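Local coordinates for protein cellulose 1,4-beta-cellobiosidase (PDB 4JJJ) that probably hydrolyses cellulose to release cellobiose, through the family 48 glycoside hydrolase domain that makes up this chain, at residues 58-61 with 62-65; 563-566 with 567-570. The protein carries 1 engineered substitution. All blocks are in the same frame, centred on the assembly; numbering follows the deposited sequence.

Contact 1 of 2, residues 58-61 with 62-65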
loop_
_atom_site.group_PDB
_atom_site.type_symbol
_atom_site.label_atom_id
_atom_site.label_comp_id
_atom_site.label_asym_id
_atom_site.label_seq_id
_atom_site.Cartn_x
_atom_site.Cartn_y
_atom_site.Cartn_z
ATOM N N TRP A 58 5.370 7.961 -11.123
ATOM C CA TRP A 58 5.904 7.022 -12.082
ATOM C C TRP A 58 5.564 7.422 -13.521
ATOM O O TRP A 58 6.413 7.387 -14.459
ATOM C CB TRP A 58 5.430 5.598 -11.816
ATOM C CG TRP A 58 6.286 4.501 -12.248
ATOM C CD1 TRP A 58 7.422 4.495 -13.044
ATOM C CD2 TRP A 58 6.108 3.130 -11.814
ATOM N NE1 TRP A 58 7.933 3.225 -13.132
ATOM C CE2 TRP A 58 7.128 2.358 -12.403
ATOM C CE3 TRP A 58 5.122 2.508 -11.011
ATOM C CZ2 TRP A 58 7.247 0.971 -12.201
ATOM C CZ3 TRP A 58 5.238 1.105 -10.793
ATOM C CH2 TRP A 58 6.308 0.365 -11.365
ATOM N N LEU A 59 4.291 7.867 -13.744
ATOM C CA LEU A 59 3.872 8.241 -15.058
ATOM C C LEU A 59 4.640 9.459 -15.554
ATOM O O LEU A 59 5.079 9.471 -16.722
ATOM C CB LEU A 59 2.407 8.606 -14.987
ATOM C CG LEU A 59 1.693 8.952 -16.323
ATOM C CD1 LEU A 59 1.477 7.717 -17.162
ATOM C CD2 LEU A 59 0.389 9.655 -16.046
ATOM N N GLU A 60 4.793 10.457 -14.697
ATOM C CA GLU A 60 5.543 11.636 -15.113
ATOM C C GLU A 60 7.014 11.409 -15.246
ATOM O O GLU A 60 7.644 12.099 -16.050
ATOM C CB GLU A 60 5.204 12.835 -14.172
ATOM C CG GLU A 60 3.733 13.234 -14.154
ATOM C CD GLU A 60 3.144 13.753 -15.413
ATOM O OE1 GLU A 60 3.710 13.502 -16.532
ATOM O OE2 GLU A 60 2.056 14.353 -15.274
ATOM N N ALA A 61 7.550 10.408 -14.535
ATOM C CA ALA A 61 8.989 10.150 -14.720
ATOM C C ALA A 61 9.218 9.563 -16.101
ATOM O O ALA A 61 10.192 9.892 -16.828
ATOM C CB ALA A 61 9.502 9.215 -13.596
ATOM N N TYR A 62 8.381 8.626 -16.534
ATOM C CA TYR A 62 8.454 8.075 -17.898
ATOM C C TYR A 62 8.159 9.159 -18.923
ATOM O O TYR A 62 8.794 9.175 -19.969
ATOM C CB TYR A 62 7.534 6.884 -18.119
ATOM C CG TYR A 62 8.241 5.544 -17.914
ATOM C CD1 TYR A 62 7.891 4.710 -16.880
ATOM C CD2 TYR A 62 9.230 5.184 -18.770
ATOM C CE1 TYR A 62 8.522 3.496 -16.688
ATOM C CE2 TYR A 62 9.903 3.973 -18.577
ATOM C CZ TYR A 62 9.513 3.106 -17.536
ATOM O OH TYR A 62 10.173 1.888 -17.230
ATOM N N TYR A 63 7.284 10.085 -18.645
ATOM C CA TYR A 63 7.121 11.220 -19.515
ATOM C C TYR A 63 8.413 12.006 -19.671
ATOM O O TYR A 63 8.788 12.387 -20.800
ATOM C CB TYR A 63 5.962 12.123 -19.057
ATOM C CG TYR A 63 5.658 13.247 -20.073
ATOM C CD1 TYR A 63 4.970 12.937 -21.239
ATOM C CD2 TYR A 63 6.177 14.493 -19.883
ATOM C CE1 TYR A 63 4.695 13.944 -22.155
ATOM C CE2 TYR A 63 5.925 15.531 -20.789
ATOM C CZ TYR A 63 5.197 15.217 -21.907
ATOM O OH TYR A 63 4.953 16.178 -22.940
ATOM N N GLY A 64 9.117 12.291 -18.586
ATOM C CA GLY A 64 10.465 12.840 -18.684
ATOM C C GLY A 64 11.436 12.076 -19.487
ATOM O O GLY A 64 12.213 12.631 -20.249
ATOM N N ARG A 65 11.430 10.764 -19.357
ATOM C CA ARG A 65 12.311 9.912 -20.146
ATOM C C ARG A 65 12.075 10.090 -21.618
ATOM O O ARG A 65 13.013 10.271 -22.411
ATOM C CB ARG A 65 12.162 8.430 -19.811
ATOM C CG ARG A 65 13.061 7.512 -20.616
ATOM C CD ARG A 65 12.885 6.011 -20.373
ATOM N NE ARG A 65 13.972 5.345 -21.089
ATOM C CZ ARG A 65 13.998 5.124 -22.381
ATOM N NH1 ARG A 65 12.927 5.218 -23.190
ATOM N NH2 ARG A 65 15.150 4.696 -22.873
HETATM O O HOH W 1 10.526 2.079 -14.010
#

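Contact 2 of 2, residues 563-566 with 567-570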
loop_
_atom_site.group_PDB
_atom_site.type_symbol
_atom_site.label_atom_id
_atom_site.label_comp_id
_atom_site.label_asym_id
_atom_site.label_seq_id
_atom_site.Cartn_x
_atom_site.Cartn_y
_atom_site.Cartn_z
ATOM N N TYR A 563 -19.772 -3.745 12.828
ATOM C CA TYR A 563 -19.914 -3.601 14.264
ATOM C C TYR A 563 -19.930 -2.169 14.723
ATOM O O TYR A 563 -19.094 -1.367 14.341
ATOM C CB TYR A 563 -18.760 -4.369 14.986
ATOM C CG TYR A 563 -18.823 -4.339 16.510
ATOM C CD1 TYR A 563 -19.781 -5.119 17.110
ATOM C CD2 TYR A 563 -18.046 -3.496 17.250
ATOM C CE1 TYR A 563 -19.891 -5.118 18.494
ATOM C CE2 TYR A 563 -18.123 -3.481 18.658
ATOM C CZ TYR A 563 -19.114 -4.272 19.232
ATOM O OH TYR A 563 -19.223 -4.282 20.587
ATOM N N VAL A 564 -20.850 -1.830 15.709
ATOM C CA VAL A 564 -20.859 -0.613 16.426
ATOM C C VAL A 564 -21.053 -1.048 17.935
ATOM O O VAL A 564 -21.900 -1.894 18.120
ATOM C CB VAL A 564 -22.015 0.293 15.937
ATOM C CG1 VAL A 564 -22.049 1.534 16.720
ATOM C CG2 VAL A 564 -21.864 0.604 14.445
ATOM N N PRO A 565 -20.299 -0.454 18.857
ATOM C CA PRO A 565 -20.506 -0.783 20.306
ATOM C C PRO A 565 -21.929 -0.528 20.792
ATOM O O PRO A 565 -22.528 0.422 20.417
ATOM C CB PRO A 565 -19.522 0.080 21.038
ATOM C CG PRO A 565 -18.465 0.433 19.992
ATOM C CD PRO A 565 -19.227 0.537 18.732
ATOM N N PRO A 566 -22.409 -1.454 21.618
ATOM C CA PRO A 566 -23.758 -1.256 22.217
ATOM C C PRO A 566 -23.695 0.064 22.931
ATOM O O PRO A 566 -22.672 0.450 23.532
ATOM C CB PRO A 566 -23.833 -2.343 23.241
ATOM C CG PRO A 566 -22.941 -3.426 22.771
ATOM C CD PRO A 566 -21.796 -2.727 22.028
ATOM N N GLY A 567 -24.761 0.814 22.810
ATOM C CA GLY A 567 -24.801 2.112 23.467
ATOM C C GLY A 567 -24.135 3.265 22.758
ATOM O O GLY A 567 -24.309 4.443 23.137
ATOM N N TRP A 568 -23.391 2.960 21.677
ATOM C CA TRP A 568 -22.701 4.024 20.956
ATOM C C TRP A 568 -23.607 4.620 19.935
ATOM O O TRP A 568 -24.284 3.906 19.231
ATOM C CB TRP A 568 -21.449 3.495 20.207
ATOM C CG TRP A 568 -20.429 4.511 19.928
ATOM C CD1 TRP A 568 -19.338 4.810 20.661
ATOM C CD2 TRP A 568 -20.357 5.323 18.779
ATOM N NE1 TRP A 568 -18.603 5.815 20.090
ATOM C CE2 TRP A 568 -19.242 6.173 18.932
ATOM C CE3 TRP A 568 -21.211 5.499 17.663
ATOM C CZ2 TRP A 568 -18.897 7.104 17.977
ATOM C CZ3 TRP A 568 -20.865 6.486 16.759
ATOM C CH2 TRP A 568 -19.715 7.235 16.923
ATOM N N SER A 569 -23.558 5.919 19.839
ATOM C CA SER A 569 -24.413 6.585 18.868
ATOM C C SER A 569 -23.703 7.834 18.344
ATOM O O SER A 569 -23.067 8.635 19.091
ATOM C CB SER A 569 -25.745 6.910 19.573
ATOM O OG SER A 569 -26.603 7.524 18.657
ATOM N N GLY A 570 -23.850 8.101 17.045
ATOM C CA GLY A 570 -23.246 9.227 16.433
ATOM C C GLY A 570 -23.779 9.383 15.021
ATOM O O GLY A 570 -24.548 8.514 14.543
#

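Contact 1 of 2, residues 58-61 with 62-65
W58 and Y62 stand one helical turn apart, and their rings project alongside one another. Y62 can be followed outward. Its CB lies 3.8 Å from the carbonyl O of L59, close against the helix backbone. Next, CD1 packs on CD1 of W58 at 3.9 Å, and CE1 comes to 3.6 Å from NE1 of the same indole. The planes are only 21° apart, yet they are offset far enough to share little area, an aromatic neighbourhood and not a full offset stack. At the tip, Y62 OH hydrogen-bonds to E635 and also takes a hydrogen bond of 3.2 Å from a water. That water accepts from W58 NE1 at 3.0 Å, lying at the indole edge and in its plane, so it bridges the indole N-H and the phenol hydroxyl. The indole reaches this place because CG of W58 is roughly anti to the backbone N (chi1 -153°). An alanine here has no indole, and the Y62 ring would probably lose its flat neighbour and be freer to turn, while the water would lose the N-H that it accepts from W58. Tryptophan and tyrosine suit the pair, each joining a broad apolar surface to a single polar group.

Backbone bonds from residue i+4 to i also hold this turn, that of Y62 N to W58 O being nearly straight at 171°. On another side of the helix, E60 bends so that OE1 comes 3.7 Å from Y63 CB; the carboxylate is held by the hydroxyl of Y10 and a salt bridge to K14. Within this (α/α)6 fold, helix 50-67 packs against four others: W58 and Y62 touch helix 620-637, W58 and A61 meet helix 223-242, L59 and Y62 touch helix 2-14, and E60 and Y63 lean on helix 71-83.

Contact 2 of 2, residues 563-566 with 567-570
The indole of W568 is met obliquely by CG1 of V564 and CD of P565. CG1 of V564 lies 4.2 Å from CE3, on the six-membered ring. The polar N-H of the indole is engaged elsewhere, NE1 donating to D205, while L206 touches both W568 and P565. These groups flank a type II beta turn running from P565 to W568, in a surface loop that reverses the chain ahead of strand 570-571.

The sequence suits the turn. P566 occupies its second position, where the pyrrolidine ring holds phi at -57°, close to the value a type II turn needs there. G567 follows at the third position with phi of 82°; a CB there would collide with the carbonyl O of P566, so glycine is the natural occupant. P565, whose own ring restrains the backbone just before the bend, delivers the chain in an extended form.

Packing across the turn centres on CB of W568. It lies 4.0 Å from CG1 of V564 on one approach and 4.0 Å from CD of P565 on another. The V564 and W568 side chains cross at about a right angle, whereas the proline ring runs alongside the tryptophan. With CG1 anti to the backbone N (chi1 178°), V564 presents that methyl to W568, and a branched, buried valine fills this inner position well. Farther on, G570 passes so near the indole that a CB on it would clash with CZ3 of W568, a second place where glycine fits.

One backbone hydrogen bond closes the turn: W568 N donates to P565 O at 3.0 Å, with the donor well above the carbonyl plane.

Overall arrangement
From the N terminus, the chain enters helix 50-67 early, and contact 1 lies wholly within it, closing no loop beyond successive helical turns. About five hundred residues later, past helix 519-533, contact 2 closes a tight surface turn just before strand 570-571. The two are in series, neither nested nor crossing. Contacts 1 and 2 sit on opposite sides of the chain's centre; the centres of contact 1 and contact 2 are about 48 Å apart and their nearest atoms about 35 Å apart, so the two do not touch. Contact 1 belongs to the packed helices of the (α/α)6 fold, where helix 620-637 brings the C-terminal end beside it; contact 2 belongs to the outer loops, packed on L206 and hydrogen-bonded to D205.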